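Local structure of putative secreted protein (Streptomyces coelicolor A3, 2QF9) at residues G94-D98 with A99-K103. The protein is of unknown function, a putative secreted protein of the DUF305 family whose long helices form a bundle, consistent with the ferritin-like clan. Numbering follows the deposited sequence.
Sequences GMATD and AEMKK
T97 and E100 trade hydrogen bonds across the first turn of helix 98-106, each side chain taking the backbone N-H of the other. With chi1 at 71°, T97 OG1 sits between its own backbone N and carbonyl carbon and looks into the turn, where it accepts from E100 N at 3.0 Å. E100 runs its chain back past the threonine, extended beyond CG, with CG passing 3.3 Å from T97 OG1. Its OE1 then accepts from T97 N at 2.9 Å, the donor lying on the anti side of the carboxylate and 31° out of its plane. The two side chains thus lie obliquely across one another, and T97 CG2 rests against OE1 at 3.8 Å. This is a capping box with T97 as N-cap. A water donates to both E100 OE1 and M95 O, tying the carboxylate to the preceding loop. On another side of the turn, SE of M101, a selenomethionine, meets A96 CB at 3.9 Å, while the M101 side chain also packs on E25 and M26 of helix 8-31. Two donors therefore grip E100 OE1, the backbone N-H of T97 and an O-H of the water; together with the helix start, they would probably favour a charged carboxylate.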
loop_
_atom_site.group_PDB
_atom_site.type_symbol
_atom_site.label_atom_id
_atom_site.label_comp_id
_atom_site.label_asym_id
_atom_site.label_seq_id
_atom_site.Cartn_x
_atom_site.Cartn_y
_atom_site.Cartn_z
ATOM N N GLY A 94 6.674 3.218 19.800
ATOM C CA GLY A 94 5.489 3.846 19.206
ATOM C C GLY A 94 4.391 2.915 18.715
ATOM O O GLY A 94 3.314 3.390 18.319
HETATM N N MSE A 95 4.646 1.599 18.743
HETATM C CA MSE A 95 3.621 0.618 18.348
HETATM C C MSE A 95 2.407 0.720 19.260
HETATM O O MSE A 95 2.545 0.842 20.489
HETATM C CB MSE A 95 4.131 -0.831 18.392
HETATM C CG MSE A 95 5.126 -1.188 17.340
HETATM SE SE MSE A 95 4.253 -1.260 15.602
HETATM C CE MSE A 95 3.170 -2.826 15.698
ATOM N N ALA A 96 1.221 0.688 18.667
ATOM C CA ALA A 96 -0.022 0.663 19.459
ATOM C C ALA A 96 -0.274 -0.742 20.006
ATOM O O ALA A 96 0.066 -1.745 19.378
ATOM C CB ALA A 96 -1.226 1.148 18.617
ATOM N N THR A 97 -0.850 -0.819 21.204
ATOM C CA THR A 97 -1.200 -2.132 21.755
ATOM C C THR A 97 -2.481 -2.671 21.096
ATOM O O THR A 97 -3.283 -1.915 20.523
ATOM C CB THR A 97 -1.459 -2.035 23.263
ATOM O OG1 THR A 97 -2.695 -1.323 23.468
ATOM C CG2 THR A 97 -0.294 -1.324 23.949
ATOM N N ASP A 98 -2.690 -3.985 21.209
ATOM C CA ASP A 98 -3.929 -4.583 20.729
ATOM C C ASP A 98 -5.154 -3.899 21.320
ATOM O O ASP A 98 -6.150 -3.705 20.620
ATOM C CB ASP A 98 -3.960 -6.085 21.033
ATOM C CG ASP A 98 -2.936 -6.869 20.217
ATOM O OD1 ASP A 98 -2.581 -6.429 19.099
ATOM O OD2 ASP A 98 -2.473 -7.915 20.707
ATOM N N ALA A 99 -5.079 -3.530 22.607
ATOM C CA ALA A 99 -6.221 -2.889 23.288
ATOM C C ALA A 99 -6.500 -1.494 22.704
ATOM O O ALA A 99 -7.651 -1.068 22.597
ATOM C CB ALA A 99 -5.970 -2.793 24.809
ATOM N N GLU A 100 -5.425 -0.790 22.362
ATOM C CA GLU A 100 -5.542 0.540 21.727
ATOM C C GLU A 100 -6.185 0.422 20.342
ATOM O O GLU A 100 -7.048 1.225 19.957
ATOM C CB GLU A 100 -4.151 1.186 21.627
ATOM C CG GLU A 100 -3.693 1.756 22.982
ATOM C CD GLU A 100 -2.257 2.259 22.986
ATOM O OE1 GLU A 100 -1.433 1.817 22.158
ATOM O OE2 GLU A 100 -1.952 3.095 23.861
HETATM N N MSE A 101 -5.758 -0.581 19.578
HETATM C CA MSE A 101 -6.343 -0.818 18.244
HETATM C C MSE A 101 -7.830 -1.170 18.346
HETATM O O MSE A 101 -8.640 -0.689 17.560
HETATM C CB MSE A 101 -5.581 -1.913 17.493
HETATM C CG MSE A 101 -4.122 -1.588 17.236
HETATM SE SE MSE A 101 -3.889 -0.064 16.002
HETATM C CE MSE A 101 -4.325 -1.008 14.325
ATOM N N LYS A 102 -8.182 -2.000 19.321
ATOM C CA LYS A 102 -9.577 -2.334 19.575
ATOM C C LYS A 102 -10.385 -1.082 19.944
ATOM O O LYS A 102 -11.477 -0.866 19.403
ATOM C CB LYS A 102 -9.685 -3.380 20.683
ATOM C CG LYS A 102 -11.134 -3.725 21.052
ATOM C CD LYS A 102 -11.202 -4.681 22.239
ATOM C CE LYS A 102 -12.620 -5.199 22.405
ATOM N NZ LYS A 102 -13.491 -4.124 22.935
ATOM N N LYS A 103 -9.840 -0.265 20.852
ATOM C CA LYS A 103 -10.534 0.925 21.326
ATOM C C LYS A 103 -10.830 1.840 20.149
ATOM O O LYS A 103 -11.952 2.325 20.008
ATOM C CB LYS A 103 -9.726 1.667 22.399
ATOM C CG LYS A 103 -10.432 2.883 22.941
ATOM C CD LYS A 103 -9.624 3.522 24.055
ATOM C CE LYS A 103 -9.889 5.025 24.139
ATOM N NZ LYS A 103 -11.252 5.350 24.619
HETATM O O HOH W 1 1.349 1.699 22.893
#